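Local coordinates for protein sulfate transporter 4.1, chloroplastic (Arabidopsis thaliana, PDB 7LHV) that moves sulfate across a membrane together with protons, as an SLC26-family cotransporter that may help regulate sulfate assimilation in the plant, at residues 492-495 against 496-500; 542-545 against 546-550. One frame throughout, in Å; residues are numbered along the deposited sequence.

Contact 1 (492-495 against 496-500); sequences VIHE and SANPH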
loop_
_atom_site.group_PDB
_atom_site.type_symbol
_atom_site.label_atom_id
_atom_site.label_comp_id
_atom_site.label_asym_id
_atom_site.label_seq_id
_atom_site.Cartn_x
_atom_site.Cartn_y
_atom_site.Cartn_z
ATOM N N VAL A 492 -6.233 -3.961 -2.034
ATOM C CA VAL A 492 -5.265 -4.200 -3.104
ATOM C C VAL A 492 -4.291 -5.300 -2.702
ATOM O O VAL A 492 -3.988 -6.205 -3.492
ATOM C CB VAL A 492 -4.527 -2.894 -3.455
ATOM C CG1 VAL A 492 -3.243 -3.194 -4.202
ATOM C CG2 VAL A 492 -5.418 -1.992 -4.280
ATOM N N ILE A 493 -3.794 -5.247 -1.466
ATOM C CA ILE A 493 -2.852 -6.250 -0.984
ATOM C C ILE A 493 -3.527 -7.611 -0.873
ATOM O O ILE A 493 -2.926 -8.642 -1.192
ATOM C CB ILE A 493 -2.243 -5.800 0.355
ATOM C CG1 ILE A 493 -1.295 -4.623 0.128
ATOM C CG2 ILE A 493 -1.514 -6.944 1.028
ATOM C CD1 ILE A 493 -0.907 -3.909 1.389
ATOM N N HIS A 494 -4.781 -7.641 -0.421
ATOM C CA HIS A 494 -5.507 -8.902 -0.342
ATOM C C HIS A 494 -5.698 -9.518 -1.721
ATOM O O HIS A 494 -5.572 -10.734 -1.886
ATOM C CB HIS A 494 -6.857 -8.691 0.337
ATOM C CG HIS A 494 -7.656 -9.948 0.486
ATOM N ND1 HIS A 494 -8.605 -10.338 -0.434
ATOM C CD2 HIS A 494 -7.651 -10.899 1.448
ATOM C CE1 HIS A 494 -9.149 -11.477 -0.045
ATOM N NE2 HIS A 494 -8.589 -11.838 1.093
ATOM N N GLU A 495 -6.021 -8.697 -2.721
ATOM C CA GLU A 495 -6.163 -9.227 -4.074
ATOM C C GLU A 495 -4.832 -9.725 -4.618
ATOM O O GLU A 495 -4.775 -10.779 -5.261
ATOM C CB GLU A 495 -6.752 -8.169 -5.001
ATOM C CG GLU A 495 -6.965 -8.665 -6.418
ATOM C CD GLU A 495 -8.008 -9.762 -6.495
ATOM O OE1 GLU A 495 -8.895 -9.805 -5.617
ATOM O OE2 GLU A 495 -7.938 -10.587 -7.429
ATOM N N SER A 496 -3.750 -8.982 -4.377
ATOM C CA SER A 496 -2.447 -9.395 -4.887
ATOM C C SER A 496 -1.967 -10.676 -4.217
ATOM O O SER A 496 -1.331 -11.517 -4.857
ATOM C CB SER A 496 -1.424 -8.277 -4.694
ATOM O OG SER A 496 -1.744 -7.150 -5.489
ATOM N N ALA A 497 -2.270 -10.843 -2.934
ATOM C CA ALA A 497 -1.752 -11.944 -2.137
ATOM C C ALA A 497 -2.577 -13.218 -2.240
ATOM O O ALA A 497 -2.219 -14.216 -1.610
ATOM C CB ALA A 497 -1.655 -11.523 -0.668
ATOM N N ASN A 498 -3.665 -13.223 -3.005
ATOM C CA ASN A 498 -4.503 -14.411 -3.170
ATOM C C ASN A 498 -4.753 -14.663 -4.651
ATOM O O ASN A 498 -5.877 -14.506 -5.139
ATOM C CB ASN A 498 -5.822 -14.258 -2.414
ATOM C CG ASN A 498 -5.631 -14.200 -0.917
ATOM O OD1 ASN A 498 -4.762 -14.870 -0.363
ATOM N ND2 ASN A 498 -6.446 -13.397 -0.249
ATOM N N PRO A 499 -3.726 -15.066 -5.394
ATOM C CA PRO A 499 -3.920 -15.362 -6.814
ATOM C C PRO A 499 -4.724 -16.636 -7.011
ATOM O O PRO A 499 -4.780 -17.516 -6.150
ATOM C CB PRO A 499 -2.493 -15.522 -7.340
ATOM C CG PRO A 499 -1.733 -15.994 -6.166
ATOM C CD PRO A 499 -2.333 -15.300 -4.978
ATOM N N HIS A 500 -5.361 -16.721 -8.173
ATOM C CA HIS A 500 -6.158 -17.890 -8.513
ATOM C C HIS A 500 -5.257 -18.988 -9.055
ATOM O O HIS A 500 -4.435 -18.748 -9.943
ATOM C CB HIS A 500 -7.231 -17.528 -9.536
ATOM C CG HIS A 500 -8.205 -18.632 -9.804
ATOM N ND1 HIS A 500 -8.249 -19.314 -11.001
ATOM C CD2 HIS A 500 -9.175 -19.173 -9.028
ATOM C CE1 HIS A 500 -9.202 -20.227 -10.952
ATOM N NE2 HIS A 500 -9.779 -20.163 -9.766
#

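Contact 2 (542-545 against 546-550); sequences ISYI and KDRLR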
loop_
_atom_site.group_PDB
_atom_site.type_symbol
_atom_site.label_atom_id
_atom_site.label_comp_id
_atom_site.label_asym_id
_atom_site.label_seq_id
_atom_site.Cartn_x
_atom_site.Cartn_y
_atom_site.Cartn_z
ATOM N N ILE A 542 3.992 -14.795 -3.708
ATOM C CA ILE A 542 4.807 -16.004 -3.664
ATOM C C ILE A 542 4.474 -16.858 -2.446
ATOM O O ILE A 542 4.570 -18.090 -2.503
ATOM C CB ILE A 542 6.302 -15.649 -3.728
ATOM C CG1 ILE A 542 7.121 -16.901 -4.019
ATOM C CG2 ILE A 542 6.762 -14.988 -2.443
ATOM C CD1 ILE A 542 6.595 -17.707 -5.179
ATOM N N SER A 543 4.086 -16.237 -1.329
ATOM C CA SER A 543 3.766 -17.010 -0.132
ATOM C C SER A 543 2.517 -17.860 -0.333
ATOM O O SER A 543 2.488 -19.033 0.061
ATOM C CB SER A 543 3.591 -16.071 1.060
ATOM O OG SER A 543 4.777 -15.336 1.298
ATOM N N TYR A 544 1.477 -17.287 -0.939
ATOM C CA TYR A 544 0.259 -18.049 -1.193
ATOM C C TYR A 544 0.529 -19.210 -2.140
ATOM O O TYR A 544 0.014 -20.316 -1.942
ATOM C CB TYR A 544 -0.823 -17.133 -1.761
ATOM C CG TYR A 544 -2.132 -17.827 -2.059
ATOM C CD1 TYR A 544 -3.096 -17.993 -1.076
ATOM C CD2 TYR A 544 -2.406 -18.316 -3.328
ATOM C CE1 TYR A 544 -4.291 -18.626 -1.349
ATOM C CE2 TYR A 544 -3.597 -18.947 -3.610
ATOM C CZ TYR A 544 -4.535 -19.101 -2.619
ATOM O OH TYR A 544 -5.723 -19.733 -2.903
ATOM N N ILE A 545 1.330 -18.974 -3.179
ATOM C CA ILE A 545 1.653 -20.039 -4.122
ATOM C C ILE A 545 2.462 -21.129 -3.434
ATOM O O ILE A 545 2.250 -22.325 -3.672
ATOM C CB ILE A 545 2.383 -19.463 -5.346
ATOM C CG1 ILE A 545 1.451 -18.528 -6.115
ATOM C CG2 ILE A 545 2.874 -20.573 -6.249
ATOM C CD1 ILE A 545 2.162 -17.578 -7.033
ATOM N N LYS A 546 3.396 -20.738 -2.563
ATOM C CA LYS A 546 4.163 -21.726 -1.815
ATOM C C LYS A 546 3.257 -22.577 -0.938
ATOM O O LYS A 546 3.409 -23.802 -0.885
ATOM C CB LYS A 546 5.231 -21.036 -0.969
ATOM C CG LYS A 546 6.556 -20.850 -1.683
ATOM C CD LYS A 546 7.688 -20.573 -0.708
ATOM C CE LYS A 546 7.490 -19.254 0.014
ATOM N NZ LYS A 546 8.787 -18.596 0.323
ATOM N N ASP A 547 2.298 -21.950 -0.252
ATOM C CA ASP A 547 1.375 -22.711 0.588
ATOM C C ASP A 547 0.515 -23.656 -0.243
ATOM O O ASP A 547 0.297 -24.817 0.137
ATOM C CB ASP A 547 0.492 -21.757 1.387
ATOM C CG ASP A 547 1.286 -20.887 2.336
ATOM O OD1 ASP A 547 2.532 -20.931 2.282
ATOM O OD2 ASP A 547 0.664 -20.156 3.135
ATOM N N ARG A 548 0.013 -23.176 -1.383
ATOM C CA ARG A 548 -0.822 -24.015 -2.236
ATOM C C ARG A 548 -0.044 -25.204 -2.776
ATOM O O ARG A 548 -0.589 -26.306 -2.901
ATOM C CB ARG A 548 -1.404 -23.189 -3.380
ATOM C CG ARG A 548 -2.459 -22.194 -2.945
ATOM C CD ARG A 548 -3.671 -22.916 -2.390
ATOM N NE ARG A 548 -4.202 -23.886 -3.340
ATOM C CZ ARG A 548 -5.129 -23.618 -4.250
ATOM N NH1 ARG A 548 -5.665 -22.414 -4.355
ATOM N NH2 ARG A 548 -5.526 -24.583 -5.074
ATOM N N LEU A 549 1.228 -25.000 -3.121
ATOM C CA LEU A 549 2.034 -26.109 -3.615
ATOM C C LEU A 549 2.458 -27.046 -2.489
ATOM O O LEU A 549 2.687 -28.236 -2.733
ATOM C CB LEU A 549 3.247 -25.572 -4.370
ATOM C CG LEU A 549 2.887 -24.797 -5.641
ATOM C CD1 LEU A 549 4.129 -24.264 -6.329
ATOM C CD2 LEU A 549 2.075 -25.659 -6.587
ATOM N N ARG A 550 2.573 -26.537 -1.260
ATOM C CA ARG A 550 2.892 -27.382 -0.117
ATOM C C ARG A 550 1.697 -28.178 0.385
ATOM O O ARG A 550 1.884 -29.128 1.155
ATOM C CB ARG A 550 3.448 -26.540 1.034
ATOM C CG ARG A 550 4.880 -26.080 0.854
ATOM C CD ARG A 550 5.261 -25.086 1.938
ATOM N NE ARG A 550 6.688 -24.795 1.946
ATOM C CZ ARG A 550 7.227 -23.723 2.510
ATOM N NH1 ARG A 550 6.483 -22.813 3.116
ATOM N NH2 ARG A 550 8.545 -23.560 2.466
#

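Contact 1 (492-495 against 496-500)
Ser496 takes hold of the carbonyl oxygen of Val492 twice, through its backbone and through its side chain. The backbone bond, from Ser496 N to Val492 O, is 2.9 Å long with an N-H...O angle of 158°. The second runs from Ser496 OG to the same Val492 O over 3.1 Å. The two donors come from opposite faces of the carbonyl plane, and the hydroxyl stands well above that plane rather than on a lone pair. With OG placed beside the backbone N (chi1 -66°), the hydroxyl is turned back along the helix, which accounts for this second bond. Val492, Ile493 and Ser496 are buried and form the compact side of the turn. One residue on, the partly exposed Ala497 bonds through its N to Ile493 O at 2.9 Å.

The looser side carries His494, Glu495 and Asn498, all partly exposed. Here the amide of Asn498 stands over one face of the His494 imidazole, displaced toward the rim, with the two planes 83° apart; Asn498 CB is 3.6 Å from His494 O. His494 also touches both bound lipids, the sphingosine phosphate and the phosphatidylcholine, and meets Trp199 of the second subunit edge-to-face. On the compact side Ser496 packs on Val492 of that subunit. The contact closes helix 477-496 at its C-terminal end, next to bound lipid, and Pro499 packs on Tyr544 and Ile545 of helix 542-560 before the chain enters strand 501-504.

Contact 2 (542-545 against 546-550)
One face of the Tyr544 phenol ring carries the aliphatic part of Arg548: CG of Arg548 lies 3.5 Å above the ring plane, offset toward the rim, and 3.9 Å from the centroid of the Tyr544 ring, a CH-pi contact. The guanidinium group of Arg548 does not stack on that ring. Its plane is turned 84° from the ring, and the phenol end of Tyr544 sits at its edge. There Arg548 NH1 donates to Tyr544 OH over 3.0 Å, with an N-H...O angle of 149° and the oxygen almost in the guanidinium plane. Tyr544 CG is anti to the backbone N (chi1 -180°), which lays the ring along the helix beside Arg548, while bends at chi2 and chi3 fold the arginine back to the hydroxyl. Without the phenol, as with an alanine here, Arg548 NH1 would probably lose this acceptor, and the arginine chain, deprived of the ring face under CG, would be freer to turn.

Both residues lie in the first turns of helix 542-560, the crossover helix of a beta-alpha-beta unit of the STAS domain, which joins the parallel strands 527-533 and 569-575. The backbone keeps the i to i+4 hydrogen bonds of an alpha helix: Arg548 N to Tyr544 O and Leu549 N to Ile545 O are both 2.9 Å long. On the buried side Ile545 and Leu549 run side by side, CG2 of Ile545 being 3.9 Å from CD1 of Leu549. Ile545 and Arg548 also rest on Ile501 of strand 501-504. Elsewhere round the helix, the side chain of Lys546 touches Ala589 and Leu593 of helix 584-599.

The two contacts follow in series along the chain, with centres about 13 Å apart, and they hold different elements: contact 1 the C-terminal part of the membrane helix 477-496 and its exit loop, contact 2 the beginning of the STAS helix 542-560. They meet where Pro499 packs against the Tyr544 ring and against Ile545, with Pro499 CG 4.1 Å from Ile545 CG1. Both are partly buried, contact 1 having more buried residues, beside bound lipid and the second subunit. The chemistry of contact 1 is mainly backbone and hydroxyl bonding, whereas contact 2 combines aromatic, guanidinium and aliphatic side-chain contacts on a regular helix.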